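Local coordinates for protein cephalosporin acylase (Bacillus halodurans, PDB 2NLZ) that probably acts as an Ntn-type amide hydrolase or transferase of the gamma-glutamyltranspeptidase family, named a cephalosporin acylase, with its natural substrate not established, at residues A53-L58 against V359-A364; V60-S65 against P157-Y162; F286-K291 against I456-N461; H290-D295 against T484-I489. The protein carries 1 engineered substitution. All coordinates share one frame; numbering follows the deposited sequence.

Contact 1. Residues A53-L58 against V359-A364; sequences ATATAL and VYLATA
This contact belongs to the helix-on-sheet packing of the Ntn hydrolase fold: Thr54, Ala55 and Leu58 of helix 47-61 lie against Val359 and Leu361 of strand 359-365. The two segments run nearly antiparallel, at 157°, with their axes 9.2 Å apart. Leu361 and Val359 both project from the strand face that looks at the helix. Leu361 has CG anti to its backbone N (chi1 170°), which carries the branched end, CG and its methyls, up to the helix. There its CD1 lies 3.6 Å from CB of Thr54 and 3.9 Å from CB of Ala55. The methyl CG2 of Thr54 rests on Leu361 CG at 3.8 Å, the two side chains crossing at a slant. Leu58 and Val359 slide past each other in opposite directions, with Leu58 CD1 3.8 Å from Val359 CB. The same Leu58 CD1 also meets Leu361 CD1 at 4.1 Å, so the two pairs are joined. Thr54 OG1 hydrogen-bonds to Ala50 O within its own helix and leaves the methyl for the strand. Phe373 of the next strand also touches Ala55 and Leu361. With an alanine in place of Leu361, the side chain wedged against Thr54, Ala55 and Leu58 would be gone, and a gap would probably open under the helix. No hydrogen bond links the segments, so this buried interface depends on apolar fit and not on polar pairing.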
loop_
_atom_site.group_PDB
_atom_site.type_symbol
_atom_site.label_atom_id
_atom_site.label_comp_id
_atom_site.label_asym_id
_atom_site.label_seq_id
_atom_site.Cartn_x
_atom_site.Cartn_y
_atom_site.Cartn_z
ATOM N N ALA D 53 19.635 -34.501 -7.943
ATOM C CA ALA D 53 19.563 -34.546 -6.487
ATOM C C ALA D 53 18.294 -33.879 -5.975
ATOM O O ALA D 53 17.525 -34.460 -5.211
ATOM C CB ALA D 53 20.786 -33.891 -5.871
ATOM N N THR D 54 18.082 -32.660 -6.444
ATOM C CA THR D 54 16.947 -31.850 -6.066
ATOM C C THR D 54 15.614 -32.426 -6.549
ATOM O O THR D 54 14.613 -32.331 -5.847
ATOM C CB THR D 54 17.118 -30.434 -6.632
ATOM O OG1 THR D 54 18.454 -29.976 -6.375
ATOM C CG2 THR D 54 16.123 -29.481 -6.001
ATOM N N ALA D 55 15.605 -33.018 -7.742
ATOM C CA ALA D 55 14.372 -33.545 -8.316
ATOM C C ALA D 55 13.886 -34.722 -7.500
ATOM O O ALA D 55 12.722 -34.774 -7.092
ATOM C CB ALA D 55 14.583 -33.953 -9.759
ATOM N N THR D 56 14.799 -35.655 -7.249
ATOM C CA THR D 56 14.495 -36.860 -6.486
ATOM C C THR D 56 14.171 -36.519 -5.039
ATOM O O THR D 56 13.347 -37.190 -4.418
ATOM C CB THR D 56 15.651 -37.885 -6.526
ATOM O OG1 THR D 56 16.885 -37.239 -6.191
ATOM C CG2 THR D 56 15.766 -38.508 -7.899
ATOM N N ALA D 57 14.830 -35.487 -4.510
ATOM C CA ALA D 57 14.529 -34.984 -3.172
ATOM C C ALA D 57 13.091 -34.500 -3.075
ATOM O O ALA D 57 12.394 -34.839 -2.119
ATOM C CB ALA D 57 15.491 -33.876 -2.773
ATOM N N LEU D 58 12.660 -33.738 -4.087
ATOM C CA LEU D 58 11.302 -33.178 -4.178
ATOM C C LEU D 58 10.227 -34.254 -4.220
ATOM O O LEU D 58 9.090 -34.041 -3.797
ATOM C CB LEU D 58 11.173 -32.278 -5.415
ATOM C CG LEU D 58 11.874 -30.919 -5.369
ATOM C CD1 LEU D 58 12.070 -30.319 -6.759
ATOM C CD2 LEU D 58 11.139 -29.949 -4.466
ATOM N N VAL D 359 6.690 -29.509 -9.732
ATOM C CA VAL D 359 7.840 -28.893 -9.074
ATOM C C VAL D 359 8.816 -28.337 -10.104
ATOM O O VAL D 359 9.212 -29.035 -11.039
ATOM C CB VAL D 359 8.572 -29.850 -8.061
ATOM C CG1 VAL D 359 7.722 -30.077 -6.834
ATOM C CG2 VAL D 359 8.929 -31.183 -8.694
ATOM N N TYR D 360 9.179 -27.071 -9.948
ATOM C CA TYR D 360 10.211 -26.486 -10.794
ATOM C C TYR D 360 11.487 -26.239 -10.000
ATOM O O TYR D 360 11.461 -26.064 -8.779
ATOM C CB TYR D 360 9.741 -25.217 -11.539
ATOM C CG TYR D 360 10.846 -24.656 -12.400
ATOM C CD1 TYR D 360 11.225 -25.305 -13.563
ATOM C CD2 TYR D 360 11.560 -23.524 -12.018
ATOM C CE1 TYR D 360 12.275 -24.840 -14.340
ATOM C CE2 TYR D 360 12.610 -23.048 -12.787
ATOM C CZ TYR D 360 12.961 -23.714 -13.949
ATOM O OH TYR D 360 13.998 -23.265 -14.731
ATOM N N LEU D 361 12.602 -26.218 -10.717
ATOM C CA LEU D 361 13.917 -26.354 -10.136
ATOM C C LEU D 361 14.895 -25.720 -11.118
ATOM O O LEU D 361 14.741 -25.875 -12.341
ATOM C CB LEU D 361 14.179 -27.853 -9.982
ATOM C CG LEU D 361 15.445 -28.606 -9.625
ATOM C CD1 LEU D 361 15.017 -30.042 -9.585
ATOM C CD2 LEU D 361 16.562 -28.415 -10.640
ATOM N N ALA D 362 15.893 -25.005 -10.602
ATOM C CA ALA D 362 16.939 -24.484 -11.465
ATOM C C ALA D 362 18.284 -24.590 -10.794
ATOM O O ALA D 362 18.427 -24.266 -9.615
ATOM C CB ALA D 362 16.659 -23.052 -11.860
ATOM N N THR D 363 19.269 -25.062 -11.556
ATOM C CA THR D 363 20.631 -25.213 -11.064
ATOM C C THR D 363 21.668 -24.655 -12.045
ATOM O O THR D 363 21.485 -24.683 -13.271
ATOM C CB THR D 363 20.963 -26.675 -10.818
ATOM O OG1 THR D 363 20.567 -27.430 -11.962
ATOM C CG2 THR D 363 20.218 -27.215 -9.606
ATOM N N ALA D 364 22.759 -24.147 -11.487
ATOM C CA ALA D 364 23.895 -23.680 -12.273
ATOM C C ALA D 364 25.191 -23.888 -11.478
ATOM O O ALA D 364 25.179 -23.872 -10.235
ATOM C CB ALA D 364 23.721 -22.221 -12.642
#

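Contact 2. Residues V60-S65 against P157-Y162; sequences VLEPTS and PTLAKY
Leu159 of helix 157-173 points its two methyls at the end of helix 47-61 and the turn after it, and Thr64 meets it at a slant. Leu159 CG is anti to the backbone N (chi1 -179°), which sends the side chain straight off the helix. The branch CD1 then takes most of the partners. Thr64 OG1 lies 3.4 Å and Thr64 CG2 3.8 Å from Leu159 CD1, so both branches of the threonine touch one methyl. Pro63 crosses Leu159 at about a right angle, its CD 4.1 Å from Leu159 CD1. The aliphatic part of Glu62 crosses more obliquely, with Glu62 CG 4.1 Å from Leu159 CD1. The other branch, Leu159 CD2, sits 3.5 Å from Leu61 O. One turn further along the helix, Tyr162 meets Thr64 CG2 with its backbone C and its CB, the latter at 4.2 Å, and its ring leads away. Lys161 CD lies over one face of that ring. Glu62 keeps its carboxylate out of the contact; OE2 hydrogen-bonds to Ser29 OG and OE1 forms a salt bridge with Arg511. Tyr153 also covers Leu159 and Pro63. The 60-65 side is a helix end running into a type I beta turn, Glu62 to Ser65, closed by Ser65 N to Glu62 O at 3.2 Å. The arrangement is that of a turn at a helix C terminus packed against the first turns of a second helix.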
loop_
_atom_site.group_PDB
_atom_site.type_symbol
_atom_site.label_atom_id
_atom_site.label_comp_id
_atom_site.label_asym_id
_atom_site.label_seq_id
_atom_site.Cartn_x
_atom_site.Cartn_y
_atom_site.Cartn_z
ATOM N N VAL D 60 10.143 -36.758 -2.442
ATOM C CA VAL D 60 9.859 -37.111 -1.072
ATOM C C VAL D 60 9.372 -35.901 -0.289
ATOM O O VAL D 60 8.486 -36.025 0.556
ATOM C CB VAL D 60 11.108 -37.677 -0.383
ATOM C CG1 VAL D 60 10.838 -37.920 1.104
ATOM C CG2 VAL D 60 11.601 -38.955 -1.097
ATOM N N LEU D 61 9.936 -34.731 -0.597
ATOM C CA LEU D 61 9.752 -33.521 0.214
ATOM C C LEU D 61 8.503 -32.721 -0.103
ATOM O O LEU D 61 7.984 -31.998 0.756
ATOM C CB LEU D 61 10.976 -32.621 0.119
ATOM C CG LEU D 61 12.248 -33.206 0.726
ATOM C CD1 LEU D 61 13.466 -32.493 0.180
ATOM C CD2 LEU D 61 12.172 -33.144 2.249
ATOM N N GLU D 62 8.019 -32.857 -1.331
ATOM C CA GLU D 62 6.773 -32.202 -1.745
ATOM C C GLU D 62 5.851 -33.158 -2.522
ATOM O O GLU D 62 5.653 -32.987 -3.723
ATOM C CB GLU D 62 7.092 -30.964 -2.583
ATOM C CG GLU D 62 5.946 -29.995 -2.728
ATOM C CD GLU D 62 6.327 -28.739 -3.491
ATOM O OE1 GLU D 62 5.554 -28.327 -4.377
ATOM O OE2 GLU D 62 7.396 -28.164 -3.206
ATOM N N PRO D 63 5.262 -34.158 -1.829
ATOM C CA PRO D 63 4.479 -35.206 -2.497
ATOM C C PRO D 63 3.149 -34.705 -3.044
ATOM O O PRO D 63 2.465 -35.417 -3.773
ATOM C CB PRO D 63 4.231 -36.233 -1.387
ATOM C CG PRO D 63 5.124 -35.816 -0.254
ATOM C CD PRO D 63 5.285 -34.356 -0.373
ATOM N N THR D 64 2.802 -33.476 -2.702
ATOM C CA THR D 64 1.568 -32.884 -3.156
ATOM C C THR D 64 1.678 -32.387 -4.584
ATOM O O THR D 64 0.678 -32.024 -5.170
ATOM C CB THR D 64 1.157 -31.710 -2.261
ATOM O OG1 THR D 64 2.220 -30.753 -2.204
ATOM C CG2 THR D 64 0.841 -32.190 -0.854
ATOM N N SER D 65 2.884 -32.377 -5.146
ATOM C CA SER D 65 3.115 -31.788 -6.470
ATOM C C SER D 65 3.903 -32.706 -7.394
ATOM O O SER D 65 4.350 -32.303 -8.470
ATOM C CB SER D 65 3.877 -30.471 -6.324
ATOM O OG SER D 65 3.088 -29.501 -5.670
ATOM N N PRO D 157 3.697 -25.581 7.033
ATOM C CA PRO D 157 2.289 -25.155 6.971
ATOM C C PRO D 157 1.660 -25.173 5.576
ATOM O O PRO D 157 0.501 -25.570 5.430
ATOM C CB PRO D 157 2.342 -23.712 7.471
ATOM C CG PRO D 157 3.506 -23.665 8.353
ATOM C CD PRO D 157 4.512 -24.624 7.801
ATOM N N THR D 158 2.417 -24.731 4.574
ATOM C CA THR D 158 1.925 -24.655 3.203
ATOM C C THR D 158 1.691 -26.053 2.635
ATOM O O THR D 158 0.621 -26.333 2.086
ATOM C CB THR D 158 2.901 -23.882 2.299
ATOM O OG1 THR D 158 3.316 -22.690 2.967
ATOM C CG2 THR D 158 2.248 -23.522 0.967
ATOM N N LEU D 159 2.694 -26.920 2.782
ATOM C CA LEU D 159 2.577 -28.310 2.376
ATOM C C LEU D 159 1.422 -28.981 3.128
ATOM O O LEU D 159 0.656 -29.742 2.537
ATOM C CB LEU D 159 3.894 -29.046 2.614
ATOM C CG LEU D 159 3.972 -30.523 2.236
ATOM C CD1 LEU D 159 3.935 -30.677 0.742
ATOM C CD2 LEU D 159 5.244 -31.127 2.788
ATOM N N ALA D 160 1.282 -28.655 4.415
ATOM C CA ALA D 160 0.219 -29.218 5.255
ATOM C C ALA D 160 -1.174 -28.883 4.747
ATOM O O ALA D 160 -2.088 -29.692 4.864
ATOM C CB ALA D 160 0.371 -28.756 6.686
ATOM N N LYS D 161 -1.328 -27.686 4.190
ATOM C CA LYS D 161 -2.604 -27.243 3.649
ATOM C C LYS D 161 -3.041 -28.090 2.453
ATOM O O LYS D 161 -4.179 -28.556 2.403
ATOM C CB LYS D 161 -2.529 -25.771 3.229
ATOM C CG LYS D 161 -3.863 -25.194 2.734
ATOM C CD LYS D 161 -3.694 -24.247 1.530
ATOM C CE LYS D 161 -3.204 -22.852 1.936
ATOM N NZ LYS D 161 -3.091 -21.934 0.761
ATOM N N TYR D 162 -2.136 -28.285 1.496
ATOM C CA TYR D 162 -2.474 -29.002 0.273
ATOM C C TYR D 162 -2.568 -30.501 0.499
ATOM O O TYR D 162 -3.307 -31.186 -0.203
ATOM C CB TYR D 162 -1.468 -28.710 -0.832
ATOM C CG TYR D 162 -1.527 -27.307 -1.367
ATOM C CD1 TYR D 162 -0.594 -26.354 -0.966
ATOM C CD2 TYR D 162 -2.514 -26.926 -2.280
ATOM C CE1 TYR D 162 -0.638 -25.059 -1.456
ATOM C CE2 TYR D 162 -2.572 -25.628 -2.779
ATOM C CZ TYR D 162 -1.627 -24.703 -2.359
ATOM O OH TYR D 162 -1.662 -23.416 -2.838
#

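Contact 3. Residues F286-K291 against I456-N461; sequences FEFYHK and IDFGLN
Lys291 and Phe458 form a CH-pi contact. Lys291 CB stands 3.6 Å from the centroid of the Phe458 ring and 19° off its normal, over one face. Lys291 CA lies over the centre of that face, and Asp457 CB covers the opposite face, so the ring is sandwiched between Lys291 and its own neighbour Asp457. Tyr289 O lies at the ring edge, near its plane. Apolar contacts extend this packing. Phe288 CB approaches the ring edge, 3.7 Å from Phe458 CE1, while the Lys291 side chain crosses that of Leu460 at about a right angle, its CD 4.1 Å from Leu460 CD2. The 456-461 side runs from the end of helix 444-457 into the link to the next helix: Gly459 turns the chain with positive phi, and Asn461 is the N-cap of helix 462-467. With an alanine in place of Phe458, the backbone around Lys291 would probably lose its flat support and Phe288 CB its partner. Polar groups find their mates outside the pair of segments. The lysine chain is extended as far as CE and bends at its last torsion (chi4 61°), and NZ hydrogen-bonds to Asn454 OD1. Asp457 OD1 forms a salt bridge with Arg260, and its OD2 hydrogen-bonds to Tyr259 OH. Between subunits, His290 and Tyr289 stack on the same residues of a third subunit, and Tyr12 of a second subunit packs on Lys291 and Leu460.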
loop_
_atom_site.group_PDB
_atom_site.type_symbol
_atom_site.label_atom_id
_atom_site.label_comp_id
_atom_site.label_asym_id
_atom_site.label_seq_id
_atom_site.Cartn_x
_atom_site.Cartn_y
_atom_site.Cartn_z
ATOM N N PHE D 286 4.735 -5.114 -31.041
ATOM C CA PHE D 286 4.456 -3.893 -30.295
ATOM C C PHE D 286 5.685 -3.456 -29.504
ATOM O O PHE D 286 6.500 -4.281 -29.086
ATOM C CB PHE D 286 3.319 -4.114 -29.301
ATOM C CG PHE D 286 2.057 -4.652 -29.910
ATOM C CD1 PHE D 286 1.381 -3.943 -30.903
ATOM C CD2 PHE D 286 1.510 -5.847 -29.446
ATOM C CE1 PHE D 286 0.190 -4.426 -31.446
ATOM C CE2 PHE D 286 0.315 -6.341 -29.978
ATOM C CZ PHE D 286 -0.348 -5.629 -30.985
ATOM N N GLU D 287 5.808 -2.150 -29.297
ATOM C CA GLU D 287 6.783 -1.609 -28.358
ATOM C C GLU D 287 6.066 -1.410 -27.016
ATOM O O GLU D 287 4.832 -1.417 -26.965
ATOM C CB GLU D 287 7.379 -0.287 -28.878
ATOM C CG GLU D 287 7.996 -0.341 -30.287
ATOM C CD GLU D 287 9.240 -1.215 -30.367
ATOM O OE1 GLU D 287 10.023 -1.242 -29.394
ATOM O OE2 GLU D 287 9.436 -1.872 -31.411
ATOM N N PHE D 288 6.821 -1.246 -25.931
ATOM C CA PHE D 288 6.212 -1.118 -24.594
ATOM C C PHE D 288 6.770 0.032 -23.755
ATOM O O PHE D 288 6.040 0.972 -23.405
ATOM C CB PHE D 288 6.309 -2.444 -23.832
ATOM C CG PHE D 288 5.535 -3.550 -24.473
ATOM C CD1 PHE D 288 4.153 -3.597 -24.362
ATOM C CD2 PHE D 288 6.177 -4.525 -25.219
ATOM C CE1 PHE D 288 3.424 -4.600 -24.968
ATOM C CE2 PHE D 288 5.444 -5.538 -25.826
ATOM C CZ PHE D 288 4.064 -5.568 -25.700
ATOM N N TYR D 289 8.064 -0.071 -23.446
ATOM C CA TYR D 289 8.833 0.920 -22.674
ATOM C C TYR D 289 8.602 0.833 -21.160
ATOM O O TYR D 289 9.572 0.744 -20.404
ATOM C CB TYR D 289 8.673 2.358 -23.216
ATOM C CG TYR D 289 8.917 2.492 -24.714
ATOM C CD1 TYR D 289 10.185 2.278 -25.261
ATOM C CD2 TYR D 289 7.877 2.835 -25.582
ATOM C CE1 TYR D 289 10.408 2.399 -26.632
ATOM C CE2 TYR D 289 8.090 2.960 -26.953
ATOM C CZ TYR D 289 9.355 2.740 -27.469
ATOM O OH TYR D 289 9.559 2.863 -28.824
ATOM N N HIS D 290 7.345 0.848 -20.715
ATOM C CA HIS D 290 7.055 0.602 -19.291
ATOM C C HIS D 290 6.048 -0.527 -18.991
ATOM O O HIS D 290 5.056 -0.697 -19.707
ATOM C CB HIS D 290 6.668 1.880 -18.551
ATOM C CG HIS D 290 6.751 1.747 -17.059
ATOM N ND1 HIS D 290 7.947 1.777 -16.374
ATOM C CD2 HIS D 290 5.789 1.548 -16.125
ATOM C CE1 HIS D 290 7.718 1.622 -15.082
ATOM N NE2 HIS D 290 6.415 1.481 -14.904
ATOM N N LYS D 291 6.311 -1.265 -17.909
ATOM C CA LYS D 291 5.536 -2.450 -17.528
ATOM C C LYS D 291 4.122 -2.183 -17.029
ATOM O O LYS D 291 3.171 -2.823 -17.481
ATOM C CB LYS D 291 6.273 -3.226 -16.446
ATOM C CG LYS D 291 5.472 -4.375 -15.873
ATOM C CD LYS D 291 6.321 -5.203 -14.947
ATOM C CE LYS D 291 5.484 -6.226 -14.159
ATOM N NZ LYS D 291 4.767 -7.228 -15.006
ATOM N N ILE D 456 13.349 -9.058 -20.087
ATOM C CA ILE D 456 13.865 -8.449 -21.313
ATOM C C ILE D 456 13.328 -7.030 -21.521
ATOM O O ILE D 456 14.095 -6.077 -21.685
ATOM C CB ILE D 456 13.601 -9.354 -22.546
ATOM C CG1 ILE D 456 14.417 -10.654 -22.434
ATOM C CG2 ILE D 456 13.887 -8.611 -23.844
ATOM C CD1 ILE D 456 13.726 -11.877 -23.028
ATOM N N ASP D 457 12.011 -6.888 -21.491
ATOM C CA ASP D 457 11.380 -5.598 -21.745
ATOM C C ASP D 457 11.519 -4.612 -20.610
ATOM O O ASP D 457 11.666 -3.420 -20.839
ATOM C CB ASP D 457 9.902 -5.783 -22.042
ATOM C CG ASP D 457 9.669 -6.539 -23.307
ATOM O OD1 ASP D 457 10.358 -6.233 -24.304
ATOM O OD2 ASP D 457 8.799 -7.432 -23.299
ATOM N N PHE D 458 11.452 -5.096 -19.380
ATOM C CA PHE D 458 11.298 -4.169 -18.271
ATOM C C PHE D 458 12.450 -4.160 -17.265
ATOM O O PHE D 458 12.429 -3.387 -16.300
ATOM C CB PHE D 458 9.935 -4.375 -17.613
ATOM C CG PHE D 458 8.799 -4.421 -18.601
ATOM C CD1 PHE D 458 8.646 -3.424 -19.564
ATOM C CD2 PHE D 458 7.882 -5.452 -18.572
ATOM C CE1 PHE D 458 7.610 -3.463 -20.484
ATOM C CE2 PHE D 458 6.829 -5.491 -19.490
ATOM C CZ PHE D 458 6.699 -4.489 -20.442
ATOM N N GLY D 459 13.458 -5.001 -17.520
ATOM C CA GLY D 459 14.737 -4.949 -16.803
ATOM C C GLY D 459 14.702 -5.235 -15.305
ATOM O O GLY D 459 15.527 -4.697 -14.537
ATOM N N LEU D 460 13.755 -6.085 -14.898
ATOM C CA LEU D 460 13.625 -6.498 -13.511
ATOM C C LEU D 460 14.685 -7.526 -13.186
ATOM O O LEU D 460 15.023 -8.359 -14.027
ATOM C CB LEU D 460 12.238 -7.092 -13.258
ATOM C CG LEU D 460 11.128 -6.200 -12.707
ATOM C CD1 LEU D 460 11.441 -4.710 -12.846
ATOM C CD2 LEU D 460 9.811 -6.557 -13.367
ATOM N N ASN D 461 15.211 -7.467 -11.969
ATOM C CA ASN D 461 16.076 -8.539 -11.482
ATOM C C ASN D 461 15.287 -9.846 -11.239
ATOM O O ASN D 461 14.066 -9.793 -11.091
ATOM C CB ASN D 461 16.867 -8.077 -10.255
ATOM C CG ASN D 461 16.028 -8.003 -9.012
ATOM O OD1 ASN D 461 15.273 -8.926 -8.701
ATOM N ND2 ASN D 461 16.189 -6.920 -8.256
#

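Contact 4. Residues H290-D295 against T484-I489; sequences HKDTVD and TFPVDI
The carboxylate of Asp292 comes near the ring of Pro486, with OD1 4.2 Å from Pro486 CG. That oxygen is also hydrogen-bonded to Tyr297 OH, and OD2 is hydrogen-bonded to Tyr12 OH of a second subunit. Pro486 in turn lies on the Phe485 ring, its CD 3.6 Å above one face and offset toward the rim. Phe485 also meets Tyr297 edge to face. Ile489 has the largest buried surface of the contact. Its CG1 is anti to the carbonyl carbon (chi1 -72°), which sends CD1 to Asp292 and leaves CG2 for Val294 CA, 4.1 Å away. Ile489 CD1 lies 3.4 Å from Asp292 O and 4.3 Å from Asp292 CB. The backbones are close here, with the CA atoms of Val294 and Ile489 5.3 Å apart. No hydrogen bond crosses between the segments. Asp292 is the centre of an inverse gamma turn, with a weak bond from Thr293 N to Lys291 O. Thr293 then takes the N-cap position of helix 294-314, its OG1 hydrogen-bonded to Thr296 OG1. Pro486 has the N-cap position of helix 487-495. The contact is therefore a meeting of two helix N-termini, made near the surface where other subunits also pack.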
loop_
_atom_site.group_PDB
_atom_site.type_symbol
_atom_site.label_atom_id
_atom_site.label_comp_id
_atom_site.label_asym_id
_atom_site.label_seq_id
_atom_site.Cartn_x
_atom_site.Cartn_y
_atom_site.Cartn_z
ATOM N N HIS D 290 7.345 0.848 -20.715
ATOM C CA HIS D 290 7.055 0.602 -19.291
ATOM C C HIS D 290 6.048 -0.527 -18.991
ATOM O O HIS D 290 5.056 -0.697 -19.707
ATOM C CB HIS D 290 6.668 1.880 -18.551
ATOM C CG HIS D 290 6.751 1.747 -17.059
ATOM N ND1 HIS D 290 7.947 1.777 -16.374
ATOM C CD2 HIS D 290 5.789 1.548 -16.125
ATOM C CE1 HIS D 290 7.718 1.622 -15.082
ATOM N NE2 HIS D 290 6.415 1.481 -14.904
ATOM N N LYS D 291 6.311 -1.265 -17.909
ATOM C CA LYS D 291 5.536 -2.450 -17.528
ATOM C C LYS D 291 4.122 -2.183 -17.029
ATOM O O LYS D 291 3.171 -2.823 -17.481
ATOM C CB LYS D 291 6.273 -3.226 -16.446
ATOM C CG LYS D 291 5.472 -4.375 -15.873
ATOM C CD LYS D 291 6.321 -5.203 -14.947
ATOM C CE LYS D 291 5.484 -6.226 -14.159
ATOM N NZ LYS D 291 4.767 -7.228 -15.006
ATOM N N ASP D 292 3.991 -1.263 -16.078
ATOM C CA ASP D 292 2.717 -1.047 -15.393
ATOM C C ASP D 292 1.818 -0.012 -16.071
ATOM O O ASP D 292 1.464 0.996 -15.468
ATOM C CB ASP D 292 2.956 -0.696 -13.919
ATOM C CG ASP D 292 3.522 -1.872 -13.117
ATOM O OD1 ASP D 292 2.775 -2.856 -12.870
ATOM O OD2 ASP D 292 4.712 -1.804 -12.721
ATOM N N THR D 293 1.474 -0.266 -17.333
ATOM C CA THR D 293 0.441 0.489 -18.055
ATOM C C THR D 293 -0.689 -0.463 -18.457
ATOM O O THR D 293 -0.487 -1.678 -18.588
ATOM C CB THR D 293 0.972 1.210 -19.340
ATOM O OG1 THR D 293 1.199 0.260 -20.390
ATOM C CG2 THR D 293 2.258 1.976 -19.072
ATOM N N VAL D 294 -1.876 0.094 -18.661
ATOM C CA VAL D 294 -3.009 -0.691 -19.126
ATOM C C VAL D 294 -2.720 -1.247 -20.528
ATOM O O VAL D 294 -3.090 -2.375 -20.848
ATOM C CB VAL D 294 -4.323 0.139 -19.090
ATOM C CG1 VAL D 294 -4.159 1.498 -19.807
ATOM C CG2 VAL D 294 -5.493 -0.653 -19.663
ATOM N N ASP D 295 -2.024 -0.448 -21.338
ATOM C CA ASP D 295 -1.640 -0.821 -22.690
ATOM C C ASP D 295 -0.858 -2.138 -22.675
ATOM O O ASP D 295 -1.220 -3.101 -23.377
ATOM C CB ASP D 295 -0.798 0.303 -23.307
ATOM C CG ASP D 295 -0.214 -0.075 -24.653
ATOM O OD1 ASP D 295 -0.976 -0.098 -25.646
ATOM O OD2 ASP D 295 1.007 -0.340 -24.708
ATOM N N THR D 484 -2.487 -8.089 -5.442
ATOM C CA THR D 484 -1.464 -7.063 -5.536
ATOM C C THR D 484 -1.369 -6.507 -6.966
ATOM O O THR D 484 -0.572 -5.608 -7.237
ATOM C CB THR D 484 -0.110 -7.613 -5.013
ATOM O OG1 THR D 484 0.942 -6.680 -5.280
ATOM C CG2 THR D 484 0.219 -8.959 -5.666
ATOM N N PHE D 485 -2.194 -7.030 -7.872
ATOM C CA PHE D 485 -2.346 -6.435 -9.203
ATOM C C PHE D 485 -2.965 -5.047 -9.058
ATOM O O PHE D 485 -4.016 -4.903 -8.429
ATOM C CB PHE D 485 -3.239 -7.296 -10.091
ATOM C CG PHE D 485 -3.178 -6.934 -11.543
ATOM C CD1 PHE D 485 -4.027 -5.969 -12.074
ATOM C CD2 PHE D 485 -2.279 -7.569 -12.386
ATOM C CE1 PHE D 485 -3.970 -5.627 -13.429
ATOM C CE2 PHE D 485 -2.216 -7.240 -13.735
ATOM C CZ PHE D 485 -3.062 -6.260 -14.255
ATOM N N PRO D 486 -2.305 -4.025 -9.630
ATOM C CA PRO D 486 -2.738 -2.641 -9.499
ATOM C C PRO D 486 -4.199 -2.421 -9.948
ATOM O O PRO D 486 -4.581 -2.758 -11.084
ATOM C CB PRO D 486 -1.732 -1.872 -10.364
ATOM C CG PRO D 486 -1.095 -2.895 -11.236
ATOM C CD PRO D 486 -1.091 -4.148 -10.449
ATOM N N VAL D 487 -4.992 -1.863 -9.029
ATOM C CA VAL D 487 -6.454 -1.828 -9.131
ATOM C C VAL D 487 -6.948 -0.886 -10.219
ATOM O O VAL D 487 -7.896 -1.214 -10.934
ATOM C CB VAL D 487 -7.107 -1.474 -7.763
ATOM C CG1 VAL D 487 -8.625 -1.412 -7.869
ATOM C CG2 VAL D 487 -6.699 -2.481 -6.686
ATOM N N ASP D 488 -6.305 0.270 -10.357
ATOM C CA ASP D 488 -6.661 1.202 -11.421
ATOM C C ASP D 488 -6.539 0.540 -12.798
ATOM O O ASP D 488 -7.436 0.679 -13.637
ATOM C CB ASP D 488 -5.802 2.468 -11.363
ATOM C CG ASP D 488 -6.060 3.388 -12.538
ATOM O OD1 ASP D 488 -5.105 3.646 -13.302
ATOM O OD2 ASP D 488 -7.224 3.817 -12.714
ATOM N N ILE D 489 -5.432 -0.181 -13.004
ATOM C CA ILE D 489 -5.159 -0.890 -14.257
ATOM C C ILE D 489 -6.158 -2.019 -14.490
ATOM O O ILE D 489 -6.690 -2.181 -15.598
ATOM C CB ILE D 489 -3.705 -1.410 -14.318
ATOM C CG1 ILE D 489 -2.752 -0.224 -14.525
ATOM C CG2 ILE D 489 -3.542 -2.439 -15.444
ATOM C CD1 ILE D 489 -1.298 -0.508 -14.220
#

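In the fold
Contact 1 opens on helix 47-61 and closes some 300 residues later on strand 359-365. Contact 2 starts at the end of the same helix and closes early, on helix 157-173, so it falls within the span of contact 1. The two touch through Val359, which packs on Glu62 and Ser65. Contacts 3 and 4 start from overlapping segments, 286-291 and 290-295, leading into helix 294-314, while contact 1 is still open. They close later, at the end of helix 444-457 and the start of helix 487-495, so both cross contact 1. Their centres lie about 29 and 33 Å from that of contact 1. Contacts 2, 3 and 4 also reach the second subunit.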